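Local coordinates for glycoside hydrolase family 61 (Trichoderma reesei QM6a, PDB 5O2X), which probably uses a copper ion to cleave cellulose chains oxidatively, as lytic polysaccharide monooxygenases of auxiliary activity family 9 do, at residues A[66-71]-A[179-184]; A[147-152]-A[187-192]; A[8-13]-A[72-77]. All blocks are in the same frame, centred on the assembly; numbering follows the deposited sequence.

Interactions 1 and 3 are partly buried strand pairings, parallel in the first and antiparallel in the third, while interaction 2 is a surface contact between loop segments. Interactions 1 and 2 share a sheet: Val182 of interaction 1 pairs by its backbone with Gly151 of interaction 2, where strands 172-183 and 151-161 run side by side. Interactions 1 and 3 meet between the two sheets, where Ala67 and Val69 pack on Ile9. Backbone hydrogen bonds join all three, five in 1, three in 3 and two in 2; 1 and 3 add packing between aliphatic side chains, 2 little side-chain contact. Mannose is hydrogen-bonded to the protein in each, and in 2 also covalently attached at Ser191.

Interaction 1: A[66-71]-A[179-184]; sequences HASVKA and NIAVSG. With MAN (alpha-D-mannopyranose), chain R.
A parallel beta pairing joins strand 67-70 to the end of strand 172-183, setting Ala67 beside Ile180 and Val69 beside Val182. Ala67 N gives its hydrogen to Asn179 O at 2.9 Å, Ala67 O receives Ala181 N, and the alternation runs on through Val69 to Ala71, whose N reaches Ser183 O at 2.8 Å. On the buried side, CG2 of Val69, in one of its two conformers, comes within 3.6 Å of CG2 of Val182, the two side chains slanting across one another. On the other side Ala181 CB lies 3.7 Å from CD2 of His66. The His66 ring gets there because CG stands between the backbone N and the carbonyl carbon (chi1 59°), and its ND1 is hydrogen-bonded to Glu102. Ser68 meets a mannose of the protein's own glycosylation: N points almost straight at the sugar's O2 (2.9 Å, 178°). Its OG, in one of two conformers, adds a bond to the ring oxygen O5, and Tyr14 OH is also hydrogen-bonded to the sugar. Beyond Ile180 and Val182, strand 172-183 pairs on its far edge with Tyr153 and Gly151 of strand 151-161, while Ala67 and Val69 pack against Ile9 of strand 3-9 in the facing sheet.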
# COMPACT_ATOMS: atom_id res chain seq x y z
N HIS A 66 -6.28 -3.00 15.05
CA HIS A 66 -6.82 -3.14 13.71
C HIS A 66 -8.06 -2.28 13.51
O HIS A 66 -8.70 -1.83 14.48
CB HIS A 66 -7.14 -4.60 13.40
CG HIS A 66 -8.11 -5.23 14.33
ND1 HIS A 66 -7.70 -5.93 15.43
CD2 HIS A 66 -9.46 -5.17 14.39
CE1 HIS A 66 -8.77 -6.32 16.11
NE2 HIS A 66 -9.85 -5.87 15.51
N ALA A 67 -8.40 -2.08 12.24
CA ALA A 67 -9.63 -1.42 11.87
C ALA A 67 -10.64 -2.45 11.39
O ALA A 67 -10.35 -3.24 10.50
CB ALA A 67 -9.40 -0.42 10.74
N SER A 68 -11.84 -2.42 11.95
CA SER A 68 -12.88 -3.36 11.53
C SER A 68 -13.64 -2.74 10.36
O SER A 68 -14.16 -1.66 10.50
CB SER A 68 -13.76 -3.70 12.75
OG SER A 68 -13.06 -4.47 13.71
N VAL A 69 -13.75 -3.47 9.24
CA VAL A 69 -14.38 -3.03 8.03
C VAL A 69 -15.29 -4.10 7.48
O VAL A 69 -15.22 -5.30 7.84
CB VAL A 69 -13.35 -2.72 6.98
CG1 VAL A 69 -12.28 -1.84 7.56
CG2 VAL A 69 -12.73 -3.97 6.43
N LYS A 70 -16.19 -3.64 6.62
CA LYS A 70 -17.10 -4.54 5.90
C LYS A 70 -16.60 -4.71 4.48
O LYS A 70 -16.15 -3.75 3.84
CB LYS A 70 -18.50 -3.98 5.88
CG LYS A 70 -19.17 -3.93 7.29
CD LYS A 70 -20.57 -3.32 7.30
CE LYS A 70 -21.40 -3.67 8.53
NZ LYS A 70 -22.83 -3.66 8.16
N ALA A 71 -16.67 -5.92 3.96
CA ALA A 71 -16.40 -6.14 2.58
C ALA A 71 -17.25 -5.17 1.75
O ALA A 71 -18.42 -4.95 2.05
CB ALA A 71 -16.72 -7.58 2.21
N ASN A 179 -3.52 -3.15 9.53
CA ASN A 179 -4.33 -4.31 9.94
C ASN A 179 -5.81 -4.01 9.81
O ASN A 179 -6.30 -3.03 10.40
CB ASN A 179 -4.07 -4.66 11.42
CG ASN A 179 -2.71 -5.20 11.69
OD1 ASN A 179 -1.95 -5.60 10.80
ND2 ASN A 179 -2.42 -5.28 13.00
N ILE A 180 -6.53 -4.88 9.10
CA ILE A 180 -7.97 -4.79 9.02
C ILE A 180 -8.62 -6.12 9.44
O ILE A 180 -8.03 -7.20 9.28
CB ILE A 180 -8.46 -4.31 7.62
CG1 ILE A 180 -8.16 -5.31 6.52
CG2 ILE A 180 -7.91 -2.95 7.32
CD1 ILE A 180 -8.75 -4.96 5.17
N ALA A 181 -9.85 -6.01 9.91
CA ALA A 181 -10.69 -7.18 10.24
C ALA A 181 -11.93 -7.02 9.40
O ALA A 181 -12.68 -6.06 9.59
CB ALA A 181 -11.02 -7.18 11.73
N VAL A 182 -12.15 -7.96 8.49
CA VAL A 182 -13.20 -7.86 7.47
C VAL A 182 -14.38 -8.78 7.81
O VAL A 182 -14.18 -9.98 8.05
CB VAL A 182 -12.67 -8.27 6.09
CG1 VAL A 182 -13.78 -8.25 5.03
CG2 VAL A 182 -11.54 -7.33 5.69
N SER A 183 -15.59 -8.23 7.76
CA SER A 183 -16.81 -9.05 7.81
C SER A 183 -17.46 -9.00 6.45
O SER A 183 -17.29 -8.06 5.70
CB SER A 183 -17.82 -8.51 8.81
OG SER A 183 -18.17 -7.20 8.43
N GLY A 184 -18.26 -10.02 6.10
CA GLY A 184 -19.00 -10.01 4.81
C GLY A 184 -19.69 -11.33 4.45
O GLY A 184 -19.55 -12.30 5.15
C1 MAN R . -11.67 -1.76 15.85
C2 MAN R . -12.14 -0.41 15.40
C3 MAN R . -13.34 0.06 16.19
C4 MAN R . -14.42 -1.04 16.22
C5 MAN R . -13.85 -2.38 16.65
C6 MAN R . -14.87 -3.50 16.51
O2 MAN R . -12.48 -0.53 14.00
O3 MAN R . -13.86 1.26 15.64
O4 MAN R . -15.43 -0.67 17.14
O5 MAN R . -12.71 -2.73 15.84
O6 MAN R . -14.35 -4.73 16.97

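Interaction 2: A[147-152]-A[187-192]; sequences NLAPGN and SLQPSG. With MAN (alpha-D-mannopyranose), chain D.
Leu148 and Leu188 form a single backbone bridge, with CA atoms 4.6 Å apart and Asn147 and Ala149 supplying the two hydrogen bonds. Leu188 N gives to Asn147 O at 2.9 Å (156°), and Leu188 O takes the hydrogen of Ala149 N, so one residue of the 187-192 loop is gripped through both its amide and its carbonyl.

Side chains then close round these polar groups. Leu188 CB presses to 3.2 Å from Asn147 O. Around the carbonyl of Leu188, Ala149 CB approaches to 3.4 Å and methyl CD1 of Leu148 to 3.6 Å, so the oxygen that accepts the Ala149 hydrogen also has two carbon groups beside it. Gln189 bends at its second torsion (chi2 63°), which brings its amide back to the Ala149 side, with NE2 3.6 Å from Ala149 CB. That amide is fixed by other residues: NE2 is hydrogen-bonded to Tyr153 OH, which also bonds Ala149 O, and OE1 receives Asn96 ND2.

Farther along, Ser191 OG is bonded covalently to C1 of a mannose at 1.5 Å, an O-glycosylation site, and the sugar's O4 donates to Gly192 O at 3.0 Å. Here the loop has left the bridge, and its glycan lies well away from it.

Leu148 is buried against Phe112 of strand 110-121 and Val182 of strand 172-183. Gln189 and Pro190 lie on the same Phe112, and strand 151-161 starts right after Pro150, so the contact lies at the end of the sheet these strands share.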
# COMPACT_ATOMS: atom_id res chain seq x y z
N ASN A 147 -17.01 -9.44 -2.20
CA ASN A 147 -17.10 -10.86 -1.90
C ASN A 147 -15.94 -11.43 -1.11
O ASN A 147 -15.82 -12.65 -0.92
CB ASN A 147 -17.37 -11.63 -3.18
CG ASN A 147 -18.80 -11.41 -3.67
OD1 ASN A 147 -19.65 -10.86 -2.96
ND2 ASN A 147 -19.05 -11.84 -4.88
N LEU A 148 -15.06 -10.57 -0.56
CA LEU A 148 -13.92 -11.07 0.20
C LEU A 148 -14.39 -11.89 1.40
O LEU A 148 -15.26 -11.46 2.15
CB LEU A 148 -13.08 -9.89 0.70
CG LEU A 148 -11.78 -10.29 1.39
CD1 LEU A 148 -10.82 -10.99 0.50
CD2 LEU A 148 -11.10 -9.09 2.00
N ALA A 149 -13.74 -13.02 1.63
CA ALA A 149 -14.11 -13.85 2.76
C ALA A 149 -13.81 -13.12 4.06
O ALA A 149 -12.78 -12.42 4.17
CB ALA A 149 -13.31 -15.13 2.75
N PRO A 150 -14.64 -13.29 5.05
CA PRO A 150 -14.33 -12.76 6.36
C PRO A 150 -12.93 -13.22 6.84
O PRO A 150 -12.49 -14.33 6.50
CB PRO A 150 -15.46 -13.31 7.23
CG PRO A 150 -16.61 -13.44 6.26
CD PRO A 150 -16.00 -13.85 4.98
N GLY A 151 -12.26 -12.34 7.60
CA GLY A 151 -10.96 -12.69 8.13
C GLY A 151 -10.21 -11.44 8.53
O GLY A 151 -10.68 -10.32 8.33
N ASN A 152 -9.02 -11.67 9.08
CA ASN A 152 -8.10 -10.58 9.40
C ASN A 152 -7.04 -10.54 8.31
O ASN A 152 -6.50 -11.59 7.93
CB ASN A 152 -7.48 -10.86 10.75
CG ASN A 152 -8.51 -10.92 11.82
OD1 ASN A 152 -9.41 -10.10 11.87
ND2 ASN A 152 -8.35 -11.87 12.71
N SER A 187 -16.99 -15.49 -0.04
CA SER A 187 -16.00 -16.52 0.25
C SER A 187 -14.73 -16.38 -0.56
O SER A 187 -13.90 -17.29 -0.53
CB SER A 187 -16.59 -17.91 0.06
OG SER A 187 -16.87 -18.12 -1.29
N LEU A 188 -14.53 -15.25 -1.24
CA LEU A 188 -13.35 -15.07 -2.08
C LEU A 188 -12.08 -15.13 -1.21
O LEU A 188 -11.96 -14.35 -0.25
CB LEU A 188 -13.44 -13.73 -2.78
CG LEU A 188 -12.34 -13.34 -3.72
CD1 LEU A 188 -12.41 -14.20 -4.94
CD2 LEU A 188 -12.40 -11.87 -4.09
N GLN A 189 -11.15 -15.99 -1.58
CA GLN A 189 -9.89 -16.14 -0.84
C GLN A 189 -8.78 -16.39 -1.85
O GLN A 189 -8.39 -17.52 -2.09
CB GLN A 189 -10.00 -17.21 0.24
CG GLN A 189 -8.84 -17.19 1.25
CD GLN A 189 -8.75 -15.91 2.06
OE1 GLN A 189 -7.77 -15.19 1.99
NE2 GLN A 189 -9.77 -15.67 2.87
N PRO A 190 -8.29 -15.32 -2.49
CA PRO A 190 -7.42 -15.48 -3.64
C PRO A 190 -6.02 -15.96 -3.27
O PRO A 190 -5.52 -15.72 -2.18
CB PRO A 190 -7.35 -14.06 -4.22
CG PRO A 190 -8.56 -13.41 -3.74
CD PRO A 190 -8.70 -13.91 -2.35
N SER A 191 -5.39 -16.61 -4.23
CA SER A 191 -4.03 -17.06 -4.13
C SER A 191 -3.04 -15.91 -4.05
O SER A 191 -3.15 -14.97 -4.84
CB SER A 191 -3.71 -17.91 -5.38
OG SER A 191 -2.40 -18.35 -5.39
N GLY A 192 -2.15 -15.95 -3.08
CA GLY A 192 -1.17 -14.87 -2.90
C GLY A 192 0.27 -15.27 -3.13
O GLY A 192 0.58 -16.42 -3.43
C1 MAN D . -2.05 -18.95 -6.67
C2 MAN D . -0.98 -19.94 -6.25
C3 MAN D . 0.22 -19.21 -5.69
C4 MAN D . 0.70 -18.13 -6.68
C5 MAN D . -0.44 -17.20 -7.10
C6 MAN D . 0.07 -16.24 -8.17
O2 MAN D . -0.53 -20.73 -7.38
O3 MAN D . 1.26 -20.15 -5.39
O4 MAN D . 1.72 -17.35 -6.05
O5 MAN D . -1.55 -17.96 -7.60
O6 MAN D . -0.85 -15.21 -8.45

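Interaction 3: A[8-13]-A[72-77]; sequences VINGVW and GDTILF. With MAN (alpha-D-mannopyranose), chain N; MAN (alpha-D-mannopyranose), chain P; MAN (alpha-D-mannopyranose), chain O.
Val8 of strand 3-9 and Leu76 of strand 74-80 are an antiparallel hydrogen-bonded pair, each N reaching the other's O at 2.9 Å. From Val8 CB, which lies near O3 of a mannose (chain N) of the protein's own glycosylation, the side chain forks. CG1, anti to the backbone N (chi1 -176°), comes to 3.5 Å from that O3, while CG2 runs alongside Leu76 and meets its CD2 at 4.1 Å. On the sheet's other side Ile9 and Ile75 lie side by side, with CG1 facing CG1 at 4.0 Å.

At the turn, Asn10 N binds Thr74 O, and in one of its two conformers the side chain receives Thr74 N at OD1 (3.2 Å) and makes a weak bond from ND2 to Asp73 OD1, the amide and carboxylate planes 65° apart; Asp73 OD2 accepts Lys70 N.

Both strands and the turn hold the chain N mannose: Gly11 N gives to its O3, which bonds weakly to Val8 O, and Thr74 OG1 is hydrogen-bonded to its O6 (2.8 Å) and O4. A second such mannose, chain O, donates to Asn10 O through O3 and O4. Trp13 offers one ring face to another, chain P, whose O4 stands 3.3 Å above the plane, toward the rim, with C5 and C6 over the six-membered ring. With an alanine here, that sugar would probably lose its flat support and be freer to shift.

Asn10 and Gly11 occupy the corners of a type I' turn, closed by Ile9 and Val12 bonding each other in both directions: a two-residue beta hairpin linking strands 3-9 and 12-15 in one sheet of the beta sandwich. The C-terminal strand 241-243 pairs with 12-15, consistent with a predicted linker being integral to the catalytic domain.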
# COMPACT_ATOMS: atom_id res chain seq x y z
N VAL A 8 -8.95 6.59 5.96
CA VAL A 8 -10.36 6.96 6.21
C VAL A 8 -11.22 5.89 5.57
O VAL A 8 -11.19 5.71 4.35
CB VAL A 8 -10.69 8.35 5.71
CG1 VAL A 8 -12.10 8.73 6.08
CG2 VAL A 8 -9.68 9.39 6.21
N ILE A 9 -11.96 5.16 6.41
CA ILE A 9 -12.69 3.96 5.96
C ILE A 9 -14.17 4.29 6.02
O ILE A 9 -14.72 4.48 7.13
CB ILE A 9 -12.36 2.76 6.86
CG1 ILE A 9 -10.84 2.55 6.96
CG2 ILE A 9 -13.11 1.52 6.35
CD1 ILE A 9 -10.41 1.35 7.75
N ASN A 10 -14.80 4.47 4.87
CA ASN A 10 -16.21 4.95 4.89
C ASN A 10 -16.44 6.08 5.80
O ASN A 10 -17.41 6.10 6.56
CB ASN A 10 -17.22 3.90 5.27
CG ASN A 10 -17.28 2.81 4.31
OD1 ASN A 10 -16.64 2.79 3.26
ND2 ASN A 10 -18.13 1.87 4.65
N GLY A 11 -15.54 7.06 5.73
CA GLY A 11 -15.71 8.24 6.53
C GLY A 11 -15.13 8.25 7.94
O GLY A 11 -15.19 9.26 8.64
N VAL A 12 -14.59 7.10 8.37
CA VAL A 12 -14.06 6.95 9.72
C VAL A 12 -12.53 7.04 9.65
O VAL A 12 -11.88 6.21 9.02
CB VAL A 12 -14.50 5.62 10.34
CG1 VAL A 12 -13.87 5.41 11.70
CG2 VAL A 12 -16.01 5.50 10.40
N TRP A 13 -12.00 8.06 10.29
CA TRP A 13 -10.58 8.37 10.28
C TRP A 13 -9.84 7.54 11.35
O TRP A 13 -10.26 7.52 12.51
CB TRP A 13 -10.43 9.86 10.61
CG TRP A 13 -9.07 10.50 10.48
CD1 TRP A 13 -8.67 11.31 9.47
CD2 TRP A 13 -8.01 10.53 11.45
NE1 TRP A 13 -7.43 11.81 9.73
CE2 TRP A 13 -7.01 11.40 10.96
CE3 TRP A 13 -7.84 9.98 12.71
CZ2 TRP A 13 -5.82 11.68 11.69
CZ3 TRP A 13 -6.68 10.30 13.44
CH2 TRP A 13 -5.73 11.12 12.92
N GLY A 72 -16.62 -4.53 0.76
CA GLY A 72 -17.25 -3.50 -0.04
C GLY A 72 -16.90 -2.08 0.39
O GLY A 72 -17.12 -1.16 -0.37
N ASP A 73 -16.37 -1.91 1.60
CA ASP A 73 -16.00 -0.58 2.08
C ASP A 73 -14.82 -0.03 1.28
O ASP A 73 -13.99 -0.79 0.77
CB ASP A 73 -15.55 -0.66 3.59
CG ASP A 73 -16.67 -0.89 4.57
OD1 ASP A 73 -17.84 -0.85 4.15
OD2 ASP A 73 -16.34 -1.06 5.80
N THR A 74 -14.77 1.30 1.18
CA THR A 74 -13.62 1.92 0.55
C THR A 74 -12.73 2.53 1.63
O THR A 74 -13.17 2.98 2.68
CB THR A 74 -13.92 2.94 -0.52
OG1 THR A 74 -14.37 4.13 0.06
CG2 THR A 74 -14.74 2.37 -1.64
N ILE A 75 -11.44 2.48 1.34
CA ILE A 75 -10.40 2.98 2.24
C ILE A 75 -9.59 4.03 1.47
O ILE A 75 -9.08 3.76 0.39
CB ILE A 75 -9.48 1.84 2.71
CG1 ILE A 75 -10.32 0.78 3.45
CG2 ILE A 75 -8.36 2.41 3.60
CD1 ILE A 75 -9.53 -0.37 3.99
N LEU A 76 -9.52 5.21 2.06
CA LEU A 76 -8.73 6.33 1.55
C LEU A 76 -7.43 6.39 2.32
O LEU A 76 -7.42 6.38 3.56
CB LEU A 76 -9.55 7.63 1.69
CG LEU A 76 -8.82 8.90 1.27
CD1 LEU A 76 -9.81 9.87 0.72
CD2 LEU A 76 -8.02 9.51 2.45
N PHE A 77 -6.32 6.45 1.58
CA PHE A 77 -4.98 6.60 2.14
C PHE A 77 -4.55 8.05 1.96
O PHE A 77 -4.62 8.58 0.85
CB PHE A 77 -3.98 5.73 1.41
CG PHE A 77 -4.31 4.27 1.43
CD1 PHE A 77 -4.02 3.45 2.52
CD2 PHE A 77 -4.93 3.72 0.32
CE1 PHE A 77 -4.35 2.12 2.49
CE2 PHE A 77 -5.24 2.39 0.26
CZ PHE A 77 -4.95 1.58 1.33
C1 MAN N . -15.26 9.57 1.35
C2 MAN N . -15.09 8.66 2.55
C3 MAN N . -13.80 7.82 2.40
C4 MAN N . -13.85 7.07 1.09
C5 MAN N . -14.01 8.08 -0.04
C6 MAN N . -14.15 7.44 -1.39
O2 MAN N . -16.20 7.79 2.69
O3 MAN N . -13.68 6.94 3.52
O4 MAN N . -12.65 6.33 0.94
O5 MAN N . -15.19 8.85 0.13
O6 MAN N . -15.19 6.43 -1.37
C1 MAN P . -11.78 12.63 14.47
C2 MAN P . -12.40 13.54 13.43
C3 MAN P . -11.40 13.57 12.27
C4 MAN P . -9.99 13.92 12.71
C5 MAN P . -9.53 13.02 13.81
C6 MAN P . -8.16 13.42 14.34
O2 MAN P . -12.61 14.81 14.07
O3 MAN P . -11.81 14.57 11.38
O4 MAN P . -9.05 14.00 11.67
O5 MAN P . -10.50 13.11 14.83
O6 MAN P . -7.96 12.75 15.59
C1 MAN O . -19.74 10.47 9.34
C2 MAN O . -19.68 9.00 9.70
C3 MAN O . -19.37 8.21 8.42
C4 MAN O . -20.39 8.52 7.31
C5 MAN O . -20.53 10.02 7.08
C6 MAN O . -21.65 10.39 6.14
O2 MAN O . -20.93 8.58 10.28
O3 MAN O . -19.29 6.83 8.70
O4 MAN O . -19.95 7.92 6.08
O5 MAN O . -20.75 10.66 8.35
O6 MAN O . -22.86 10.24 6.86